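Local structure of uncharacterized protein (4ZV9) at residues R29-K34 and Y57-A62; E50-N55 and F210-T215; E199-P204 and W227-K232. The protein is of unknown function but belongs to the dienelactone hydrolase family of the alpha/beta-hydrolase clan and probably hydrolyses an ester or related bond. All blocks are in the same frame, centred on the assembly; numbering follows the deposited sequence.

Contact 1 (R29-K34 and Y57-A62); sequences RGYLVK and YIEDVA
Tyr31 meets Glu59 with the face of its ring: Glu59 CG lies over one face of the Tyr31 ring, the two side chains crossing at about a right angle. The ring is sent toward the helix because CG stands anti to the backbone N (chi1 -175°). Glu59 CG sits 4.2 Å from the Tyr31 ring centroid, displaced toward the rim, and makes a CH-pi contact there. Glu59 CB touches the ring at Tyr31 CE2, 3.7 Å away, and Glu59 O lies 3.4 Å from the same Tyr31 CE2. The ring and the carboxylate planes differ by 29°, but the charged end does not bond to the tyrosine; Glu59 OE2 is engaged by the hydroxyl of Tyr16, and the hydroxyl of Tyr31 by Arg63.

One helix turn further on, Ala62 fills the ground between the two strand side chains that reach the helix. Its CB comes to the edge of the phenol, near the ring plane, at 4.0 Å from Tyr31 CD2, and lies equally 4.0 Å from Val33 CG2. A single methyl thus touches both a ring and a branched chain, and these contacts are purely apolar. No hydrogen bond passes between the segments.

The axes of the two short segments approach to 9.0 Å and run in roughly the same direction, 30° apart. Strand 28-35 lies in the six-stranded mixed sheet between strands 12-21 and 71-75, and helix 56-67 belongs to the crossover linking strands 42-48 and 71-75. This is helix-on-sheet packing in a layered alpha/beta fold, as in the alpha/beta hydrolases.

Contact 2 (E50-N55 and F210-T215); sequences ENRGLN and FHNDST
This is a buried polar contact between two loops, one following strand 42-48 and the other joining strand 198-203 to helix 220-237, and its centre is the amide of Asn212. Asn212 CG stands anti to the backbone N (chi1 -170°), which carries the amide across to Glu50. Asn212 ND2 reaches Glu50 OE1 at 2.9 Å, but the hydrogen bond is weak because the N-H points well off the oxygen (123°), and the carboxylate and amide planes are turned 42° apart. Arg52 NH2 stands 3.1 Å from Asn212 ND2; both are donors, so no bond joins them. Both face Glu50 OE1, which probably makes their closeness tolerable. Glu50 OE1 also forms a salt bridge with Arg52 NH2, but it stands off the guanidinium plane, so the attraction is electrostatic and no N-H is aimed at it. Asn51 OD1 and Asp88 take other N-H groups of Arg52, which fixes the guanidinium, while the methyl Thr215 CG2 rests at its edge, 3.8 Å from Arg52 NH2.

A water adds a second bridge, accepting from Asn212 ND2 at 2.9 Å, donating to Ser214 OG at 2.8 Å and taking a weak bond from Asn55 ND2. The other end of the amide is tied down within its own loop: Asn212 OD1 receives both Ser214 OG (2.6 Å) and Ser214 N (2.9 Å) from the same face of its plane.

That second bond makes an Asx turn, set inside a type I beta turn from Asn212 to Thr215. The two loops meet at the C-terminal ends of the strands, where the active site of the alpha/beta-hydrolase fold normally lies, so the contact probably borders it.

Contact 3 (E199-P204 and W227-K232); sequences EAYIYP and WQRTLK
Arg229 carries most of this contact, reaching from helix 220-237 to strand 198-203, laying its guanidinium on Tyr201 and turning its edge to Tyr203. Tyr201, next in buried surface, supplies a flat floor: the guanidinium lies on its ring with planes 14° apart and centres 3.7 Å apart, a stacked cation-pi pair. Arg229 CZ hangs toward the rim of the ring, so Arg229 NH1 comes to 3.4 Å from Tyr201 CG. Farther back along the side chain, Arg229 CD rests over the same face in a CH-pi contact, 4.0 Å from the Tyr201 ring centroid. The arginine runs extended from CG to NE, which is how a residue whose CA is 9.7 Å from the CA of Tyr201 can span the gap.

Tyr203 approaches differently. It runs alongside the arginine but pointing the other way, the ring turned 54° to the guanidinium, and its hydroxyl arrives at the guanidinium edge. Arg229 NH1 donates to Tyr203 OH at 3.0 Å in a fairly straight bond (157°) lying within the guanidinium plane. The same oxygen is hydrogen-bonded to His172, so it is gripped by two partners. Tyr201 OH, for its part, donates to Glu199 OE1 at 2.7 Å, meeting the carboxylate from above its plane.

The cation is held by a ring on one face and a phenol oxygen at its edge, with no carboxylate bonded to it across the two segments. Arg229 NH1 would draw electron density from Tyr203 OH, while Glu199 probably enriches the Tyr201 ring and strengthens the stack.

Overall arrangement
Contacts 1 and 2 are buried, whereas contact 3 is only partly so. Contact 1, apolar between its segments, packs a helix on the main sheet; contact 3 also joins a strand and a helix, but at the smaller two-stranded sheet and through a charged side chain. Contact 2 joins loops by polar groups and a water. The three are continuous: Tyr57, in the helix of contact 1, touches Asn212 and probably hydrogen-bonds to His211 of contact 2; Phe210 packs against Tyr203 of contact 3, and Val61 of contact 1 against Trp227 of contact 3. Segment 210-215 thus connects the two strand-helix contacts, following one strand and preceding the helix of contact 3.

Contact 1 (R29-K34 and Y57-A62)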
loop_
_atom_site.group_PDB
_atom_site.type_symbol
_atom_site.label_atom_id
_atom_site.label_comp_id
_atom_site.label_asym_id
_atom_site.label_seq_id
_atom_site.Cartn_x
_atom_site.Cartn_y
_atom_site.Cartn_z
ATOM N N ARG A 29 -11.813 5.934 9.316
ATOM C CA ARG A 29 -12.463 4.715 8.854
ATOM C C ARG A 29 -11.512 3.929 7.962
ATOM O O ARG A 29 -10.781 4.516 7.157
ATOM C CB ARG A 29 -13.700 5.112 8.064
ATOM C CG ARG A 29 -14.390 4.022 7.257
ATOM C CD ARG A 29 -15.632 4.612 6.601
ATOM N NE ARG A 29 -16.228 3.773 5.560
ATOM C CZ ARG A 29 -17.237 2.920 5.751
ATOM N NH1 ARG A 29 -17.763 2.733 6.950
ATOM N NH2 ARG A 29 -17.714 2.231 4.724
ATOM N N GLY A 30 -11.530 2.610 8.097
ATOM C CA GLY A 30 -10.723 1.730 7.276
ATOM C C GLY A 30 -11.419 0.399 7.013
ATOM O O GLY A 30 -12.292 -0.012 7.779
ATOM N N TYR A 31 -11.049 -0.240 5.911
ATOM C CA TYR A 31 -11.547 -1.551 5.533
ATOM C C TYR A 31 -10.538 -2.585 6.025
ATOM O O TYR A 31 -9.381 -2.623 5.556
ATOM C CB TYR A 31 -11.697 -1.595 4.018
ATOM C CG TYR A 31 -12.327 -2.844 3.427
ATOM C CD1 TYR A 31 -13.632 -3.213 3.736
ATOM C CD2 TYR A 31 -11.644 -3.597 2.475
ATOM C CE1 TYR A 31 -14.222 -4.312 3.126
ATOM C CE2 TYR A 31 -12.233 -4.691 1.862
ATOM C CZ TYR A 31 -13.495 -5.063 2.203
ATOM O OH TYR A 31 -14.058 -6.166 1.588
ATOM N N LEU A 32 -10.933 -3.372 7.017
ATOM C CA LEU A 32 -10.067 -4.370 7.619
ATOM C C LEU A 32 -10.468 -5.764 7.125
ATOM O O LEU A 32 -11.626 -6.153 7.293
ATOM C CB LEU A 32 -10.219 -4.324 9.144
ATOM C CG LEU A 32 -9.367 -5.292 9.987
ATOM C CD1 LEU A 32 -7.917 -4.865 9.968
ATOM C CD2 LEU A 32 -9.863 -5.301 11.430
ATOM N N VAL A 33 -9.523 -6.520 6.551
ATOM C CA VAL A 33 -9.816 -7.866 6.079
ATOM C C VAL A 33 -8.845 -8.866 6.697
ATOM O O VAL A 33 -7.633 -8.668 6.627
ATOM C CB VAL A 33 -9.728 -7.995 4.545
ATOM C CG1 VAL A 33 -10.405 -9.290 4.101
ATOM C CG2 VAL A 33 -10.400 -6.817 3.857
ATOM N N LYS A 34 -9.376 -9.947 7.274
ATOM C CA LYS A 34 -8.569 -10.989 7.917
ATOM C C LYS A 34 -8.805 -12.337 7.258
ATOM O O LYS A 34 -9.880 -12.565 6.690
ATOM C CB LYS A 34 -9.017 -11.188 9.363
ATOM C CG LYS A 34 -8.988 -9.971 10.241
ATOM C CD LYS A 34 -9.701 -10.244 11.559
ATOM C CE LYS A 34 -9.641 -9.010 12.437
ATOM N NZ LYS A 34 -10.487 -9.116 13.651
ATOM N N TYR A 57 -11.517 -1.165 -6.220
ATOM C CA TYR A 57 -10.272 -1.837 -6.603
ATOM C C TYR A 57 -9.369 -2.037 -5.410
ATOM O O TYR A 57 -8.907 -3.146 -5.159
ATOM C CB TYR A 57 -9.545 -1.040 -7.688
ATOM C CG TYR A 57 -8.046 -1.287 -7.789
ATOM C CD1 TYR A 57 -7.537 -2.529 -8.173
ATOM C CD2 TYR A 57 -7.144 -0.252 -7.552
ATOM C CE1 TYR A 57 -6.163 -2.736 -8.304
ATOM C CE2 TYR A 57 -5.786 -0.444 -7.674
ATOM C CZ TYR A 57 -5.290 -1.684 -8.053
ATOM O OH TYR A 57 -3.913 -1.857 -8.167
ATOM N N ILE A 58 -9.173 -0.989 -4.618
ATOM C CA ILE A 58 -8.327 -1.101 -3.430
ATOM C C ILE A 58 -8.932 -2.044 -2.386
ATOM O O ILE A 58 -8.213 -2.797 -1.719
ATOM C CB ILE A 58 -8.040 0.279 -2.812
ATOM C CG1 ILE A 58 -7.275 1.139 -3.817
ATOM C CG2 ILE A 58 -7.259 0.124 -1.508
ATOM C CD1 ILE A 58 -5.880 0.612 -4.169
ATOM N N GLU A 59 -10.247 -2.000 -2.219
ATOM C CA GLU A 59 -10.905 -2.929 -1.298
ATOM C C GLU A 59 -10.662 -4.372 -1.748
ATOM O O GLU A 59 -10.409 -5.267 -0.926
ATOM C CB GLU A 59 -12.403 -2.615 -1.167
ATOM C CG GLU A 59 -12.651 -1.306 -0.432
ATOM C CD GLU A 59 -14.136 -1.015 -0.201
ATOM O OE1 GLU A 59 -14.950 -1.491 -0.997
ATOM O OE2 GLU A 59 -14.462 -0.289 0.756
ATOM N N ASP A 60 -10.725 -4.609 -3.055
ATOM C CA ASP A 60 -10.437 -5.944 -3.579
ATOM C C ASP A 60 -8.979 -6.328 -3.261
ATOM O O ASP A 60 -8.708 -7.455 -2.868
ATOM C CB ASP A 60 -10.675 -6.010 -5.077
ATOM C CG ASP A 60 -10.699 -7.434 -5.589
ATOM O OD1 ASP A 60 -11.538 -8.234 -5.109
ATOM O OD2 ASP A 60 -9.931 -7.746 -6.499
ATOM N N VAL A 61 -8.046 -5.392 -3.430
ATOM C CA VAL A 61 -6.643 -5.689 -3.145
ATOM C C VAL A 61 -6.482 -6.107 -1.680
ATOM O O VAL A 61 -5.739 -7.041 -1.379
ATOM C CB VAL A 61 -5.722 -4.514 -3.515
ATOM C CG1 VAL A 61 -4.303 -4.756 -3.013
ATOM C CG2 VAL A 61 -5.726 -4.325 -5.020
ATOM N N ALA A 62 -7.191 -5.424 -0.783
ATOM C CA ALA A 62 -7.151 -5.775 0.631
ATOM C C ALA A 62 -7.607 -7.214 0.829
ATOM O O ALA A 62 -6.989 -7.968 1.597
ATOM C CB ALA A 62 -7.969 -4.807 1.450
#

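Contact 2 (E50-N55 and F210-T215)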
loop_
_atom_site.group_PDB
_atom_site.type_symbol
_atom_site.label_atom_id
_atom_site.label_comp_id
_atom_site.label_asym_id
_atom_site.label_seq_id
_atom_site.Cartn_x
_atom_site.Cartn_y
_atom_site.Cartn_z
ATOM N N GLU A 50 -4.823 4.927 -4.182
ATOM C CA GLU A 50 -4.260 5.836 -5.167
ATOM C C GLU A 50 -4.687 7.288 -4.853
ATOM O O GLU A 50 -4.894 7.646 -3.678
ATOM C CB GLU A 50 -4.667 5.349 -6.585
ATOM C CG GLU A 50 -4.198 3.923 -6.903
ATOM C CD GLU A 50 -4.725 3.364 -8.232
ATOM O OE1 GLU A 50 -5.941 3.416 -8.454
ATOM O OE2 GLU A 50 -3.939 2.811 -9.032
ATOM N N ASN A 51 -4.865 8.113 -5.877
ATOM C CA ASN A 51 -5.240 9.518 -5.685
ATOM C C ASN A 51 -6.740 9.805 -5.691
ATOM O O ASN A 51 -7.159 10.949 -5.920
ATOM C CB ASN A 51 -4.569 10.388 -6.752
ATOM C CG ASN A 51 -4.984 10.026 -8.167
ATOM O OD1 ASN A 51 -5.578 8.991 -8.413
ATOM N ND2 ASN A 51 -4.624 10.876 -9.115
ATOM N N ARG A 52 -7.560 8.797 -5.434
ATOM C CA ARG A 52 -9.000 8.986 -5.467
ATOM C C ARG A 52 -9.760 8.228 -4.379
ATOM O O ARG A 52 -10.905 7.834 -4.584
ATOM C CB ARG A 52 -9.519 8.632 -6.858
ATOM C CG ARG A 52 -9.046 7.290 -7.401
ATOM C CD ARG A 52 -8.734 7.470 -8.853
ATOM N NE ARG A 52 -8.568 6.236 -9.620
ATOM C CZ ARG A 52 -7.425 5.775 -10.099
ATOM N NH1 ARG A 52 -6.285 6.418 -9.847
ATOM N NH2 ARG A 52 -7.425 4.659 -10.824
ATOM N N GLY A 53 -9.116 8.044 -3.228
ATOM C CA GLY A 53 -9.741 7.415 -2.072
ATOM C C GLY A 53 -9.885 5.902 -2.140
ATOM O O GLY A 53 -9.339 5.238 -3.027
ATOM N N LEU A 54 -10.659 5.374 -1.202
ATOM C CA LEU A 54 -10.824 3.955 -1.023
ATOM C C LEU A 54 -11.918 3.430 -1.934
ATOM O O LEU A 54 -13.082 3.388 -1.539
ATOM C CB LEU A 54 -11.154 3.674 0.445
ATOM C CG LEU A 54 -11.286 2.191 0.824
ATOM C CD1 LEU A 54 -10.015 1.431 0.520
ATOM C CD2 LEU A 54 -11.642 2.068 2.297
ATOM N N ASN A 55 -11.547 3.081 -3.160
ATOM C CA ASN A 55 -12.511 2.649 -4.158
ATOM C C ASN A 55 -12.583 1.115 -4.206
ATOM O O ASN A 55 -11.820 0.447 -3.515
ATOM C CB ASN A 55 -12.228 3.320 -5.528
ATOM C CG ASN A 55 -10.948 2.835 -6.205
ATOM O OD1 ASN A 55 -10.249 1.950 -5.732
ATOM N ND2 ASN A 55 -10.639 3.451 -7.342
ATOM N N PHE A 210 -0.802 -0.215 -14.090
ATOM C CA PHE A 210 -0.965 -1.522 -14.769
ATOM C C PHE A 210 -1.578 -2.618 -13.905
ATOM O O PHE A 210 -2.104 -3.587 -14.438
ATOM C CB PHE A 210 0.332 -2.030 -15.446
ATOM C CG PHE A 210 1.430 -2.400 -14.491
ATOM C CD1 PHE A 210 1.403 -3.607 -13.798
ATOM C CD2 PHE A 210 2.522 -1.567 -14.317
ATOM C CE1 PHE A 210 2.423 -3.954 -12.923
ATOM C CE2 PHE A 210 3.553 -1.918 -13.456
ATOM C CZ PHE A 210 3.500 -3.113 -12.754
ATOM N N HIS A 211 -1.507 -2.473 -12.589
ATOM C CA HIS A 211 -2.133 -3.435 -11.688
ATOM C C HIS A 211 -3.626 -3.141 -11.482
ATOM O O HIS A 211 -4.369 -4.015 -11.015
ATOM C CB HIS A 211 -1.432 -3.416 -10.338
ATOM C CG HIS A 211 -1.895 -4.490 -9.406
ATOM N ND1 HIS A 211 -2.848 -4.271 -8.436
ATOM C CD2 HIS A 211 -1.552 -5.799 -9.312
ATOM C CE1 HIS A 211 -3.070 -5.396 -7.780
ATOM N NE2 HIS A 211 -2.295 -6.337 -8.292
ATOM N N ASN A 212 -4.071 -1.933 -11.828
ATOM C CA ASN A 212 -5.466 -1.553 -11.611
ATOM C C ASN A 212 -6.360 -2.094 -12.725
ATOM O O ASN A 212 -6.506 -1.494 -13.784
ATOM C CB ASN A 212 -5.621 -0.041 -11.463
ATOM C CG ASN A 212 -7.025 0.363 -10.993
ATOM O OD1 ASN A 212 -7.994 -0.391 -11.153
ATOM N ND2 ASN A 212 -7.134 1.566 -10.386
ATOM N N ASP A 213 -7.017 -3.206 -12.418
ATOM C CA ASP A 213 -7.893 -3.888 -13.358
ATOM C C ASP A 213 -9.221 -3.161 -13.646
ATOM O O ASP A 213 -9.981 -3.606 -14.499
ATOM C CB ASP A 213 -8.125 -5.324 -12.885
ATOM C CG ASP A 213 -8.535 -5.385 -11.438
ATOM O OD1 ASP A 213 -9.712 -5.094 -11.164
ATOM O OD2 ASP A 213 -7.666 -5.683 -10.584
ATOM N N SER A 214 -9.475 -2.029 -12.990
ATOM C CA SER A 214 -10.669 -1.233 -13.292
ATOM C C SER A 214 -10.370 -0.107 -14.301
ATOM O O SER A 214 -11.270 0.677 -14.637
ATOM C CB SER A 214 -11.259 -0.641 -12.013
ATOM O OG SER A 214 -10.428 0.394 -11.466
ATOM N N THR A 215 -9.147 -0.046 -14.819
ATOM C CA THR A 215 -8.761 1.021 -15.769
ATOM C C THR A 215 -8.199 0.437 -17.061
ATOM O O THR A 215 -7.744 -0.705 -17.083
ATOM C CB THR A 215 -7.656 1.938 -15.211
ATOM O OG1 THR A 215 -6.401 1.230 -15.200
ATOM C CG2 THR A 215 -7.982 2.400 -13.805
HETATM O O HOH W 1 -9.787 2.855 -10.345
#

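Contact 3 (E199-P204 and W227-K232)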
loop_
_atom_site.group_PDB
_atom_site.type_symbol
_atom_site.label_atom_id
_atom_site.label_comp_id
_atom_site.label_asym_id
_atom_site.label_seq_id
_atom_site.Cartn_x
_atom_site.Cartn_y
_atom_site.Cartn_z
ATOM N N GLU A 199 14.780 -4.669 -4.129
ATOM C CA GLU A 199 14.709 -5.259 -5.467
ATOM C C GLU A 199 13.775 -4.349 -6.241
ATOM O O GLU A 199 12.757 -3.906 -5.705
ATOM C CB GLU A 199 14.170 -6.691 -5.478
ATOM C CG GLU A 199 15.126 -7.725 -4.914
ATOM C CD GLU A 199 14.609 -9.149 -5.045
ATOM O OE1 GLU A 199 13.628 -9.386 -5.784
ATOM O OE2 GLU A 199 15.200 -10.047 -4.412
ATOM N N ALA A 200 14.143 -4.033 -7.479
ATOM C CA ALA A 200 13.317 -3.155 -8.300
ATOM C C ALA A 200 13.110 -3.787 -9.650
ATOM O O ALA A 200 14.020 -4.398 -10.202
ATOM C CB ALA A 200 13.959 -1.790 -8.451
ATOM N N TYR A 201 11.896 -3.661 -10.164
ATOM C CA TYR A 201 11.548 -4.237 -11.449
ATOM C C TYR A 201 10.860 -3.209 -12.315
ATOM O O TYR A 201 9.966 -2.487 -11.853
ATOM C CB TYR A 201 10.641 -5.452 -11.264
ATOM C CG TYR A 201 11.319 -6.559 -10.515
ATOM C CD1 TYR A 201 12.175 -7.449 -11.174
ATOM C CD2 TYR A 201 11.141 -6.704 -9.145
ATOM C CE1 TYR A 201 12.817 -8.462 -10.482
ATOM C CE2 TYR A 201 11.769 -7.719 -8.445
ATOM C CZ TYR A 201 12.610 -8.589 -9.115
ATOM O OH TYR A 201 13.248 -9.582 -8.419
ATOM N N ILE A 202 11.298 -3.135 -13.566
ATOM C CA ILE A 202 10.687 -2.258 -14.544
ATOM C C ILE A 202 9.953 -3.170 -15.519
ATOM O O ILE A 202 10.572 -3.994 -16.178
ATOM C CB ILE A 202 11.738 -1.393 -15.257
ATOM C CG1 ILE A 202 12.449 -0.521 -14.226
ATOM C CG2 ILE A 202 11.081 -0.510 -16.308
ATOM C CD1 ILE A 202 13.700 0.151 -14.745
ATOM N N TYR A 203 8.638 -2.997 -15.617
ATOM C CA TYR A 203 7.799 -3.848 -16.449
ATOM C C TYR A 203 7.723 -3.244 -17.850
ATOM O O TYR A 203 7.260 -2.110 -18.004
ATOM C CB TYR A 203 6.415 -4.016 -15.789
ATOM C CG TYR A 203 6.544 -4.718 -14.451
ATOM C CD1 TYR A 203 6.940 -4.023 -13.317
ATOM C CD2 TYR A 203 6.340 -6.095 -14.336
ATOM C CE1 TYR A 203 7.104 -4.668 -12.101
ATOM C CE2 TYR A 203 6.499 -6.749 -13.123
ATOM C CZ TYR A 203 6.879 -6.033 -12.009
ATOM O OH TYR A 203 7.054 -6.672 -10.793
ATOM N N PRO A 204 8.210 -3.982 -18.872
ATOM C CA PRO A 204 8.243 -3.403 -20.220
ATOM C C PRO A 204 6.883 -3.224 -20.884
ATOM O O PRO A 204 5.943 -3.967 -20.612
ATOM C CB PRO A 204 9.089 -4.404 -21.021
ATOM C CG PRO A 204 8.931 -5.700 -20.307
ATOM C CD PRO A 204 8.700 -5.375 -18.854
ATOM N N TRP A 227 2.362 -9.015 -8.634
ATOM C CA TRP A 227 1.695 -9.486 -7.433
ATOM C C TRP A 227 2.389 -10.732 -6.873
ATOM O O TRP A 227 2.526 -10.862 -5.665
ATOM C CB TRP A 227 0.212 -9.750 -7.667
ATOM C CG TRP A 227 -0.536 -9.922 -6.385
ATOM C CD1 TRP A 227 -1.130 -11.053 -5.934
ATOM C CD2 TRP A 227 -0.750 -8.921 -5.370
ATOM N NE1 TRP A 227 -1.737 -10.821 -4.717
ATOM C CE2 TRP A 227 -1.513 -9.519 -4.352
ATOM C CE3 TRP A 227 -0.383 -7.580 -5.241
ATOM C CZ2 TRP A 227 -1.909 -8.825 -3.201
ATOM C CZ3 TRP A 227 -0.785 -6.883 -4.119
ATOM C CH2 TRP A 227 -1.552 -7.506 -3.108
ATOM N N GLN A 228 2.801 -11.640 -7.749
ATOM C CA GLN A 228 3.498 -12.848 -7.304
ATOM C C GLN A 228 4.755 -12.462 -6.570
ATOM O O GLN A 228 5.043 -13.009 -5.512
ATOM C CB GLN A 228 3.882 -13.721 -8.490
ATOM C CG GLN A 228 4.590 -15.035 -8.149
ATOM C CD GLN A 228 5.046 -15.802 -9.387
ATOM O OE1 GLN A 228 5.337 -15.221 -10.440
ATOM N NE2 GLN A 228 5.122 -17.119 -9.260
ATOM N N ARG A 229 5.499 -11.513 -7.125
ATOM C CA ARG A 229 6.704 -11.020 -6.467
ATOM C C ARG A 229 6.391 -10.380 -5.109
ATOM O O ARG A 229 7.135 -10.555 -4.139
ATOM C CB ARG A 229 7.437 -10.033 -7.367
ATOM C CG ARG A 229 8.169 -10.708 -8.511
ATOM C CD ARG A 229 8.550 -9.689 -9.566
ATOM N NE ARG A 229 9.391 -10.271 -10.609
ATOM C CZ ARG A 229 9.627 -9.708 -11.788
ATOM N NH1 ARG A 229 9.058 -8.548 -12.119
ATOM N NH2 ARG A 229 10.428 -10.319 -12.655
ATOM N N THR A 230 5.297 -9.647 -5.049
ATOM C CA THR A 230 4.842 -9.016 -3.801
ATOM C C THR A 230 4.509 -10.052 -2.703
ATOM O O THR A 230 4.964 -9.929 -1.572
ATOM C CB THR A 230 3.648 -8.112 -4.080
ATOM O OG1 THR A 230 4.029 -7.116 -5.030
ATOM C CG2 THR A 230 3.149 -7.437 -2.798
ATOM N N LEU A 231 3.785 -11.105 -3.059
ATOM C CA LEU A 231 3.481 -12.178 -2.105
ATOM C C LEU A 231 4.745 -12.909 -1.610
ATOM O O LEU A 231 4.851 -13.254 -0.430
ATOM C CB LEU A 231 2.493 -13.187 -2.703
ATOM C CG LEU A 231 1.109 -12.631 -3.075
ATOM C CD1 LEU A 231 0.179 -13.768 -3.474
ATOM C CD2 LEU A 231 0.497 -11.827 -1.940
ATOM N N LYS A 232 5.712 -13.125 -2.492
ATOM C CA LYS A 232 6.975 -13.733 -2.065
ATOM C C LYS A 232 7.727 -12.821 -1.092
ATOM O O LYS A 232 8.392 -13.297 -0.167
ATOM C CB LYS A 232 7.869 -14.056 -3.264
ATOM C CG LYS A 232 7.301 -15.192 -4.099
ATOM C CD LYS A 232 8.217 -15.676 -5.215
ATOM C CE LYS A 232 7.421 -16.560 -6.162
ATOM N NZ LYS A 232 8.311 -17.335 -7.064
#